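PDB 5UYT: Ice-binding protein from Flavobacteriaceae bacterium, which probably binds ice crystals and restrains their growth, acting as a multi-domain antifreeze protein with a right-handed beta-helix fold. Local coordinates for residues Thr263-Ser266 against Thr270-Ala273; Ile359-Phe364 against Met418-Glu423; Ile66-Leu71 against Lys149-Val154. All blocks are in the same frame, centred on the assembly; numbering follows the deposited sequence.

Contact 1 (Thr263-Ser266 against Thr270-Ala273); sequences TIHS and TSTA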
ATOM      1  N   THR A 263      15.044 -12.322 -29.174  1.00 17.00           N
ATOM      2  CA  THR A 263      16.393 -12.399 -29.749  1.00 17.16           C
ATOM      3  C   THR A 263      17.447 -12.308 -28.681  1.00 16.85           C
ATOM      4  O   THR A 263      17.402 -11.380 -27.855  1.00 16.89           O
ATOM      5  CB  THR A 263      16.602 -11.256 -30.760  1.00 18.65           C
ATOM      6  OG1 THR A 263      15.658 -11.431 -31.825  1.00 18.36           O
ATOM      7  CG2 THR A 263      18.038 -11.290 -31.363  1.00 19.75           C
ATOM      8  N   ILE A 264      18.411 -13.237 -28.728  1.00 16.19           N
ATOM      9  CA  ILE A 264      19.605 -13.108 -27.857  1.00 15.89           C
ATOM     10  C   ILE A 264      20.623 -12.285 -28.627  1.00 17.19           C
ATOM     11  O   ILE A 264      20.996 -12.667 -29.765  1.00 17.20           O
ATOM     12  CB  ILE A 264      20.235 -14.484 -27.551  1.00 16.10           C
ATOM     13  CG1 ILE A 264      19.258 -15.380 -26.768  1.00 15.61           C
ATOM     14  CG2 ILE A 264      21.590 -14.347 -26.832  1.00 16.55           C
ATOM     15  CD1 ILE A 264      19.624 -16.876 -26.875  1.00 15.58           C
ATOM     16  N   HIS A 265      21.065 -11.167 -28.050  1.00 16.65           N
ATOM     17  CA  HIS A 265      22.102 -10.356 -28.660  1.00 18.57           C
ATOM     18  C   HIS A 265      23.401 -10.821 -28.028  1.00 18.54           C
ATOM     19  O   HIS A 265      23.725 -10.400 -26.898  1.00 18.39           O
ATOM     20  CB  HIS A 265      21.816  -8.869 -28.422  1.00 18.76           C
ATOM     21  CG  HIS A 265      20.475  -8.445 -28.944  1.00 18.84           C
ATOM     22  ND1 HIS A 265      20.324  -7.752 -30.131  1.00 19.49           N
ATOM     23  CD2 HIS A 265      19.223  -8.658 -28.464  1.00 18.59           C
ATOM     24  CE1 HIS A 265      19.035  -7.530 -30.347  1.00 19.90           C
ATOM     25  NE2 HIS A 265      18.345  -8.078 -29.354  1.00 18.53           N
ATOM     26  N   SER A 266      24.124 -11.712 -28.719  1.00 18.69           N
ATOM     27  CA  SER A 266      25.329 -12.360 -28.109  1.00 19.40           C
ATOM     28  C   SER A 266      26.454 -11.362 -27.836  1.00 20.29           C
ATOM     29  O   SER A 266      27.304 -11.573 -26.975  1.00 19.50           O
ATOM     30  CB  SER A 266      25.890 -13.458 -29.025  1.00 20.70           C
ATOM     31  OG  SER A 266      24.935 -14.507 -29.071  1.00 22.28           O
ATOM     32  N   THR A 270      23.475  -2.628 -32.802  1.00 25.93           N
ATOM     33  CA  THR A 270      22.702  -1.370 -32.834  1.00 26.59           C
ATOM     34  C   THR A 270      21.492  -1.377 -31.859  1.00 24.98           C
ATOM     35  O   THR A 270      21.118  -0.319 -31.281  1.00 24.47           O
ATOM     36  CB  THR A 270      22.263  -0.985 -34.263  1.00 28.97           C
ATOM     37  OG1 THR A 270      21.332  -1.963 -34.730  1.00 30.49           O
ATOM     38  CG2 THR A 270      23.459  -1.003 -35.157  1.00 29.88           C
ATOM     39  N   SER A 271      20.869  -2.545 -31.708  1.00 23.45           N
ATOM     40  CA  SER A 271      19.739  -2.694 -30.792  1.00 22.69           C
ATOM     41  C   SER A 271      20.154  -2.504 -29.323  1.00 21.99           C
ATOM     42  O   SER A 271      19.465  -1.811 -28.574  1.00 21.76           O
ATOM     43  CB  SER A 271      19.058  -4.058 -30.982  1.00 21.72           C
ATOM     44  OG  SER A 271      18.058  -4.258 -29.999  1.00 20.93           O
ATOM     45  N   THR A 272      21.259  -3.130 -28.903  1.00 21.64           N
ATOM     46  CA  THR A 272      21.722  -2.945 -27.520  1.00 20.99           C
ATOM     47  C   THR A 272      22.155  -1.481 -27.284  1.00 22.89           C
ATOM     48  O   THR A 272      21.986  -0.973 -26.184  1.00 21.91           O
ATOM     49  CB  THR A 272      22.854  -3.919 -27.105  1.00 20.62           C
ATOM     50  OG1 THR A 272      24.044  -3.634 -27.847  1.00 21.32           O
ATOM     51  CG2 THR A 272      22.422  -5.387 -27.307  1.00 19.74           C
ATOM     52  N   ALA A 273      22.716  -0.820 -28.310  1.00 23.66           N
ATOM     53  CA  ALA A 273      23.136   0.573 -28.162  1.00 25.68           C
ATOM     54  C   ALA A 273      21.928   1.476 -27.917  1.00 25.80           C
ATOM     55  O   ALA A 273      21.968   2.351 -27.028  1.00 26.10           O
ATOM     56  CB  ALA A 273      23.971   1.049 -29.371  1.00 26.36           C
TER
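Ser-271 and Thr-272, on the first turn of helix 270-288, meet the imidazole of His-265 side by side. Ser-271 comes first. Its OG stands anti to the backbone N (chi1 174°), which carries the hydroxyl out to the ring, and OG lies 3.4 Å from His-265 CE1, with Ser-271 CB 3.5 Å from the same carbon. This is close packing of a carbon against a hydroxyl; the polar partner of Ser-271 OG is Tyr-224 OH. Thr-272 follows with its methyl: CG2 lies 3.7 Å from His-265 CB and 4.0 Å from His-265 CG, so it packs against the root of the side chain while Ser-271 sits at the ring's far carbon. The two side chains point in opposing senses, Thr-272 passing beside His-265 and not end to end. Thr-272 OG1 turns to Asn-248 OD1 and to the backbone N of Asp-269, just ahead of the helix.

Both ring nitrogens of His-265 are engaged, ND1 with Asp-269 OD2 and NE2 with Asp-244 OD2, which fixes the ring's rotation and is consistent with a protonated imidazole. Thr-263 CG2 rests over one ring face, off its centre. The contact thus packs the start of helix 270-288 against the short strand 264-265 of the beta-helix, with strand 244-247 beside that strand and strand 224-228 touching the helix through Tyr-224 and Phe-227.

Contact 2 (Ile359-Phe364 against Met418-Glu423); sequences IAKNVF and MTPGCE
A single water is held between the carbonyl O of Ala-360 and the hydroxyl of Thr-419, 2.9 Å from Ala-360 O, to which it donates, and likewise 2.9 Å from Thr-419 OG1. It bridges the backbone of one segment to a side chain of the other; the direct contacts are van der Waals packing. The threonine uses its two branches differently: with chi1 at 45°, OG1 falls between its own backbone N and carbonyl carbon and faces the water, while the methyl CG2 reaches the short 3-10 turn at 360-361. There CG2 packs 3.5 Å from Ala-360 CB and 3.7 Å from the backbone N of Lys-361. Thr-419 CB sits over the same turn, 3.7 Å from Lys-361 CA.

Lys-361 runs alongside Pro-420, its CB near Pro-420 CD and its CD 3.7 Å from the carbonyl O of Pro-420. Bends at chi3 (82°) and chi4 (62°) then curl the chain back, so that NZ meets Asn-362 OD1 at 2.9 Å, in the carbonyl plane and on a lone pair. Cut back to an alanine, Lys-361 would lose its chain beyond CB, which would probably leave Asn-362 OD1 without this donor and open a gap beside the carbonyl of Pro-420.

Gly-421 turns the chain away at backbone angles where a side chain would jam against the carbonyl O of Pro-420. Cys-422 follows, joined to Cys-223 by a disulfide. The 3-10 turn 360-361 leads into strand 363-367, flanked by strands 336-340 and 382-385 of the second beta-helix; the opposing loop leaves strand 415-417, and Glu-399 of strand 397-404 touches both Ala-360 and Thr-419.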
ATOM      1  N   ILE A 359      -1.537  -4.075 -12.710  1.00 18.34           N
ATOM      2  CA  ILE A 359      -0.866  -4.893 -13.753  1.00 18.66           C
ATOM      3  C   ILE A 359       0.653  -4.637 -13.789  1.00 17.90           C
ATOM      4  O   ILE A 359       1.120  -3.523 -13.482  1.00 17.79           O
ATOM      5  CB  ILE A 359      -1.515  -4.762 -15.154  1.00 20.46           C
ATOM      6  CG1 ILE A 359      -1.456  -3.306 -15.665  1.00 20.95           C
ATOM      7  CG2 ILE A 359      -2.935  -5.373 -15.147  1.00 21.59           C
ATOM      8  CD1 ILE A 359      -1.996  -3.063 -17.088  1.00 22.01           C
ATOM      9  N   ALA A 360       1.420  -5.685 -14.074  1.00 16.93           N
ATOM     10  CA  ALA A 360       2.870  -5.598 -13.917  1.00 16.63           C
ATOM     11  C   ALA A 360       3.499  -4.574 -14.890  1.00 17.06           C
ATOM     12  O   ALA A 360       4.565  -4.056 -14.613  1.00 16.73           O
ATOM     13  CB  ALA A 360       3.490  -6.972 -14.152  1.00 16.33           C
ATOM     14  N   LYS A 361       2.846  -4.337 -16.038  1.00 17.56           N
ATOM     15  CA  LYS A 361       3.280  -3.351 -17.014  1.00 18.22           C
ATOM     16  C   LYS A 361       3.440  -1.952 -16.382  1.00 18.31           C
ATOM     17  O   LYS A 361       4.194  -1.114 -16.909  1.00 17.91           O
ATOM     18  CB  LYS A 361       2.206  -3.282 -18.113  1.00 21.06           C
ATOM     19  CG  LYS A 361       2.381  -2.209 -19.164  1.00 24.22           C
ATOM     20  CD  LYS A 361       1.269  -2.226 -20.226  1.00 25.08           C
ATOM     21  CE  LYS A 361      -0.021  -1.511 -19.821  1.00 28.46           C
ATOM     22  NZ  LYS A 361      -0.026  -0.029 -19.518  1.00 28.22           N
ATOM     23  N   ASN A 362       2.687  -1.700 -15.291  1.00 18.22           N
ATOM     24  CA  ASN A 362       2.610  -0.360 -14.670  1.00 18.53           C
ATOM     25  C   ASN A 362       3.348  -0.273 -13.335  1.00 17.45           C
ATOM     26  O   ASN A 362       3.098   0.651 -12.557  1.00 17.34           O
ATOM     27  CB  ASN A 362       1.131   0.066 -14.462  1.00 19.25           C
ATOM     28  CG  ASN A 362       0.366   0.179 -15.775  1.00 21.39           C
ATOM     29  OD1 ASN A 362       0.954   0.371 -16.829  1.00 21.37           O
ATOM     30  ND2 ASN A 362      -0.961   0.039 -15.718  1.00 22.67           N
ATOM     31  N   VAL A 363       4.239  -1.232 -13.083  1.00 16.23           N
ATOM     32  CA  VAL A 363       5.047  -1.262 -11.858  1.00 16.10           C
ATOM     33  C   VAL A 363       6.523  -1.073 -12.206  1.00 16.26           C
ATOM     34  O   VAL A 363       7.066  -1.799 -13.089  1.00 16.40           O
ATOM     35  CB  VAL A 363       4.867  -2.624 -11.170  1.00 15.65           C
ATOM     36  CG1 VAL A 363       5.742  -2.693  -9.930  1.00 15.64           C
ATOM     37  CG2 VAL A 363       3.380  -2.820 -10.826  1.00 16.34           C
ATOM     38  N   PHE A 364       7.148  -0.067 -11.573  1.00 16.48           N
ATOM     39  CA  PHE A 364       8.549   0.260 -11.851  1.00 17.22           C
ATOM     40  C   PHE A 364       9.359   0.364 -10.580  1.00 17.45           C
ATOM     41  O   PHE A 364       8.897   0.949  -9.586  1.00 18.29           O
ATOM     42  CB  PHE A 364       8.639   1.597 -12.590  1.00 17.91           C
ATOM     43  CG  PHE A 364       7.848   1.599 -13.859  1.00 18.64           C
ATOM     44  CD1 PHE A 364       8.421   1.119 -15.041  1.00 19.21           C
ATOM     45  CD2 PHE A 364       6.493   1.953 -13.845  1.00 18.74           C
ATOM     46  CE1 PHE A 364       7.672   1.053 -16.218  1.00 20.22           C
ATOM     47  CE2 PHE A 364       5.739   1.891 -15.029  1.00 19.63           C
ATOM     48  CZ  PHE A 364       6.324   1.427 -16.193  1.00 20.35           C
ATOM     49  N   MET A 418       8.527 -10.591 -20.473  1.00 14.67           N
ATOM     50  CA  MET A 418       8.220  -9.164 -20.561  1.00 15.44           C
ATOM     51  C   MET A 418       6.721  -8.900 -20.518  1.00 15.82           C
ATOM     52  O   MET A 418       5.902  -9.726 -20.964  1.00 16.72           O
ATOM     53  CB  MET A 418       8.814  -8.571 -21.846  1.00 16.27           C
ATOM     54  CG  MET A 418       8.226  -9.112 -23.128  1.00 17.80           C
ATOM     55  SD  MET A 418       8.964  -8.262 -24.566  1.00 19.92           S
ATOM     56  CE  MET A 418       8.145  -9.104 -25.902  1.00 21.14           C
ATOM     57  N   THR A 419       6.371  -7.745 -19.959  1.00 15.89           N
ATOM     58  CA  THR A 419       5.011  -7.231 -19.932  1.00 17.24           C
ATOM     59  C   THR A 419       4.773  -6.447 -21.246  1.00 18.76           C
ATOM     60  O   THR A 419       5.743  -6.165 -21.976  1.00 18.80           O
ATOM     61  CB  THR A 419       4.838  -6.313 -18.700  1.00 17.50           C
ATOM     62  OG1 THR A 419       5.979  -5.442 -18.623  1.00 17.18           O
ATOM     63  CG2 THR A 419       4.803  -7.193 -17.399  1.00 16.62           C
ATOM     64  N   PRO A 420       3.510  -6.137 -21.578  1.00 20.62           N
ATOM     65  CA  PRO A 420       3.236  -5.620 -22.943  1.00 22.29           C
ATOM     66  C   PRO A 420       3.851  -4.264 -23.285  1.00 23.39           C
ATOM     67  O   PRO A 420       4.068  -3.401 -22.415  1.00 23.41           O
ATOM     68  CB  PRO A 420       1.707  -5.508 -22.988  1.00 24.26           C
ATOM     69  CG  PRO A 420       1.233  -6.476 -21.967  1.00 23.60           C
ATOM     70  CD  PRO A 420       2.258  -6.480 -20.869  1.00 21.60           C
ATOM     71  N   GLY A 421       4.092  -4.070 -24.567  1.00 24.58           N
ATOM     72  CA  GLY A 421       4.459  -2.765 -25.104  1.00 26.10           C
ATOM     73  C   GLY A 421       5.341  -2.926 -26.334  1.00 26.97           C
ATOM     74  O   GLY A 421       5.406  -2.054 -27.163  1.00 28.42           O
ATOM     75  N   CYS A 422       6.046  -4.048 -26.431  1.00 26.17           N
ATOM     76  CA  CYS A 422       6.908  -4.291 -27.573  1.00 28.69           C
ATOM     77  C   CYS A 422       6.035  -4.520 -28.807  1.00 32.76           C
ATOM     78  O   CYS A 422       5.027  -5.215 -28.733  1.00 33.06           O
ATOM     79  CB  CYS A 422       7.831  -5.507 -27.296  1.00 27.10           C
ATOM     80  SG  CYS A 422       9.075  -5.744 -28.607  1.00 27.84           S
ATOM     81  N   GLU A 423       6.414  -3.924 -29.926  1.00 37.01           N
ATOM     82  CA  GLU A 423       5.640  -4.059 -31.164  1.00 43.29           C
ATOM     83  C   GLU A 423       6.483  -4.611 -32.331  1.00 46.57           C
ATOM     84  O   GLU A 423       6.198  -4.305 -33.500  1.00 52.10           O
ATOM     85  CB  GLU A 423       4.976  -2.711 -31.531  1.00 46.21           C
ATOM     86  CG  GLU A 423       4.060  -2.179 -30.432  1.00 46.27           C
ATOM     87  CD  GLU A 423       3.253  -0.947 -30.810  1.00 52.14           C
ATOM     88  OE1 GLU A 423       2.943  -0.725 -32.005  1.00 52.32           O
ATOM     89  OE2 GLU A 423       2.900  -0.191 -29.874  1.00 53.92           O
TER
HETATM   90  O   HOH W   1       6.954  -4.168 -16.245  1.00 18.87           O

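Contact 3 (Ile66-Leu71 against Lys149-Val154); sequences IAYNLL and KVEGLV
Tyr-68 of helix 55-73 reaches Glu-151, beyond the end of strand 146-150, with its OH donating to Glu-151 OE2 at 2.6 Å. The carboxylate oxygen lies at the ring's edge and in its plane; it is met on the syn side, the donor tilted out of the carboxylate plane, and the two planes stand 73° apart. Tyr-68 gets there because CG is anti to the backbone N (chi1 170°), swinging the ring off the helix. Glu-151, the centre of an inverse gamma turn, folds back through a bend at chi2 (-62°).

Lys-149 starts extended, CG 3.5 Å from Tyr-68 CE1 and CB 4.1 Å from Leu-71 CB. It then curls at chi3 and chi4, and its NZ makes a salt bridge to Glu-151 OE2 at 2.8 Å, on the anti lone pair.

OE2 is therefore gripped by two donors, while Asn-169 ND2 binds OE1 and Gln-124 OE1 takes a further bond from the lysine. This arrangement pins the carboxylate and probably keeps it ionised, pairing a charge with its mate where helix meets beta-helix.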
ATOM      1  N   ILE A  66     -15.218  20.171  12.694  1.00 41.94           N
ATOM      2  CA  ILE A  66     -16.385  20.394  11.827  1.00 42.91           C
ATOM      3  C   ILE A  66     -17.208  19.101  11.623  1.00 41.66           C
ATOM      4  O   ILE A  66     -18.450  19.137  11.751  1.00 42.80           O
ATOM      5  CB  ILE A  66     -15.958  20.972  10.455  1.00 43.34           C
ATOM      6  CG1 ILE A  66     -15.460  22.417  10.611  1.00 45.24           C
ATOM      7  CG2 ILE A  66     -17.118  20.944   9.463  1.00 44.48           C
ATOM      8  CD1 ILE A  66     -14.643  22.884   9.424  1.00 44.92           C
ATOM      9  N   ALA A  67     -16.515  17.996  11.295  1.00 39.05           N
ATOM     10  CA  ALA A  67     -17.116  16.654  11.200  1.00 37.52           C
ATOM     11  C   ALA A  67     -17.849  16.258  12.494  1.00 38.11           C
ATOM     12  O   ALA A  67     -19.008  15.818  12.432  1.00 38.29           O
ATOM     13  CB  ALA A  67     -16.069  15.594  10.832  1.00 35.44           C
ATOM     14  N   TYR A  68     -17.175  16.403  13.640  1.00 37.88           N
ATOM     15  CA  TYR A  68     -17.763  16.054  14.937  1.00 38.85           C
ATOM     16  C   TYR A  68     -19.092  16.802  15.153  1.00 41.17           C
ATOM     17  O   TYR A  68     -20.091  16.201  15.563  1.00 41.54           O
ATOM     18  CB  TYR A  68     -16.813  16.338  16.127  1.00 38.60           C
ATOM     19  CG  TYR A  68     -17.563  16.187  17.433  1.00 39.26           C
ATOM     20  CD1 TYR A  68     -17.780  14.924  17.977  1.00 38.56           C
ATOM     21  CD2 TYR A  68     -18.150  17.297  18.071  1.00 41.38           C
ATOM     22  CE1 TYR A  68     -18.516  14.754  19.129  1.00 39.43           C
ATOM     23  CE2 TYR A  68     -18.894  17.135  19.226  1.00 42.44           C
ATOM     24  CZ  TYR A  68     -19.068  15.865  19.755  1.00 41.47           C
ATOM     25  OH  TYR A  68     -19.815  15.694  20.903  1.00 42.47           O
ATOM     26  N   ASN A  69     -19.084  18.105  14.876  1.00 42.94           N
ATOM     27  CA  ASN A  69     -20.251  18.946  15.088  1.00 45.98           C
ATOM     28  C   ASN A  69     -21.426  18.558  14.196  1.00 46.37           C
ATOM     29  O   ASN A  69     -22.572  18.587  14.649  1.00 47.74           O
ATOM     30  CB  ASN A  69     -19.899  20.426  14.942  1.00 47.97           C
ATOM     31  CG  ASN A  69     -19.094  20.944  16.112  1.00 48.85           C
ATOM     32  OD1 ASN A  69     -19.192  20.429  17.220  1.00 48.97           O
ATOM     33  ND2 ASN A  69     -18.294  21.970  15.875  1.00 49.97           N
ATOM     34  N   LEU A  70     -21.138  18.167  12.953  1.00 45.10           N
ATOM     35  CA  LEU A  70     -22.176  17.656  12.057  1.00 44.92           C
ATOM     36  C   LEU A  70     -22.723  16.322  12.567  1.00 43.49           C
ATOM     37  O   LEU A  70     -23.937  16.086  12.532  1.00 43.45           O
ATOM     38  CB  LEU A  70     -21.648  17.498  10.636  1.00 44.83           C
ATOM     39  CG  LEU A  70     -21.286  18.757   9.841  1.00 46.36           C
ATOM     40  CD1 LEU A  70     -20.398  18.336   8.669  1.00 45.84           C
ATOM     41  CD2 LEU A  70     -22.539  19.490   9.383  1.00 49.22           C
ATOM     42  N   LEU A  71     -21.828  15.456  13.049  1.00 40.91           N
ATOM     43  CA  LEU A  71     -22.258  14.208  13.699  1.00 40.23           C
ATOM     44  C   LEU A  71     -23.162  14.489  14.929  1.00 41.94           C
ATOM     45  O   LEU A  71     -24.218  13.841  15.124  1.00 42.11           O
ATOM     46  CB  LEU A  71     -21.049  13.341  14.079  1.00 37.96           C
ATOM     47  CG  LEU A  71     -20.311  12.777  12.856  1.00 36.21           C
ATOM     48  CD1 LEU A  71     -19.069  11.988  13.254  1.00 34.54           C
ATOM     49  CD2 LEU A  71     -21.248  11.899  12.048  1.00 35.58           C
ATOM     50  N   LYS A 149     -19.841   8.446  16.666  1.00 30.30           N
ATOM     51  CA  LYS A 149     -19.523   9.626  17.462  1.00 31.22           C
ATOM     52  C   LYS A 149     -19.540   9.228  18.932  1.00 31.72           C
ATOM     53  O   LYS A 149     -20.615   9.110  19.545  1.00 32.71           O
ATOM     54  CB  LYS A 149     -20.542  10.725  17.190  1.00 32.78           C
ATOM     55  CG  LYS A 149     -20.258  12.024  17.935  1.00 34.31           C
ATOM     56  CD  LYS A 149     -21.520  12.867  18.123  1.00 36.27           C
ATOM     57  CE  LYS A 149     -22.559  12.208  19.036  1.00 37.19           C
ATOM     58  NZ  LYS A 149     -22.036  11.586  20.298  1.00 37.45           N
ATOM     59  N   VAL A 150     -18.349   9.027  19.496  1.00 31.18           N
ATOM     60  CA  VAL A 150     -18.219   8.400  20.820  1.00 31.35           C
ATOM     61  C   VAL A 150     -17.782   9.392  21.906  1.00 32.78           C
ATOM     62  O   VAL A 150     -16.668   9.940  21.841  1.00 33.09           O
ATOM     63  CB  VAL A 150     -17.246   7.189  20.809  1.00 30.03           C
ATOM     64  CG1 VAL A 150     -17.316   6.444  22.149  1.00 30.23           C
ATOM     65  CG2 VAL A 150     -17.565   6.230  19.653  1.00 28.92           C
ATOM     66  N   GLU A 151     -18.642   9.592  22.909  1.00 33.90           N
ATOM     67  CA  GLU A 151     -18.340  10.512  24.024  1.00 35.15           C
ATOM     68  C   GLU A 151     -17.663   9.753  25.160  1.00 34.85           C
ATOM     69  O   GLU A 151     -18.175   9.712  26.297  1.00 35.99           O
ATOM     70  CB  GLU A 151     -19.611  11.189  24.560  1.00 37.47           C
ATOM     71  CG  GLU A 151     -20.494  11.841  23.508  1.00 38.52           C
ATOM     72  CD  GLU A 151     -19.806  12.964  22.764  1.00 39.00           C
ATOM     73  OE1 GLU A 151     -18.888  13.589  23.339  1.00 39.36           O
ATOM     74  OE2 GLU A 151     -20.194  13.207  21.599  1.00 38.98           O
ATOM     75  N   GLY A 152     -16.524   9.144  24.857  1.00 34.02           N
ATOM     76  CA  GLY A 152     -15.801   8.375  25.869  1.00 34.00           C
ATOM     77  C   GLY A 152     -14.776   7.452  25.241  1.00 32.23           C
ATOM     78  O   GLY A 152     -14.637   7.403  24.010  1.00 31.10           O
ATOM     79  N   LEU A 153     -14.063   6.715  26.089  1.00 32.10           N
ATOM     80  CA  LEU A 153     -12.990   5.812  25.608  1.00 30.95           C
ATOM     81  C   LEU A 153     -13.478   4.802  24.549  1.00 29.94           C
ATOM     82  O   LEU A 153     -14.500   4.134  24.757  1.00 30.26           O
ATOM     83  CB  LEU A 153     -12.388   5.057  26.811  1.00 31.57           C
ATOM     84  CG  LEU A 153     -11.419   3.905  26.509  1.00 31.03           C
ATOM     85  CD1 LEU A 153     -10.101   4.438  25.965  1.00 30.79           C
ATOM     86  CD2 LEU A 153     -11.183   3.038  27.746  1.00 32.21           C
ATOM     87  N   VAL A 154     -12.750   4.701  23.428  1.00 28.85           N
ATOM     88  CA  VAL A 154     -12.992   3.664  22.434  1.00 27.72           C
ATOM     89  C   VAL A 154     -11.967   2.564  22.710  1.00 27.83           C
ATOM     90  O   VAL A 154     -10.758   2.811  22.647  1.00 27.75           O
ATOM     91  CB  VAL A 154     -12.860   4.182  20.983  1.00 26.97           C
ATOM     92  CG1 VAL A 154     -13.052   3.031  19.994  1.00 25.73           C
ATOM     93  CG2 VAL A 154     -13.882   5.275  20.711  1.00 27.22           C
TER

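In the fold
Contact 3 comes first along the chain: it closes a loop of 77 residues, tying helix 55-73 to strand 146-150 and the turn after it within the first ice-binding-like region. Contact 1 then closes a loop of just three residues in the second region, where the chain passes from strand 264-265 into helix 270-288. Contact 2 spans 53 residues, 29 of them strand, and brings the end of the modelled chain back to the beta-helix. The three follow in series, none nested or crossed. Contacts 1 and 2 share the second beta-helix, their centres about 20 Å apart; contact 3 lies across the chain's centre, about 64 Å from contact 1 and 46 Å from contact 2, centre to centre.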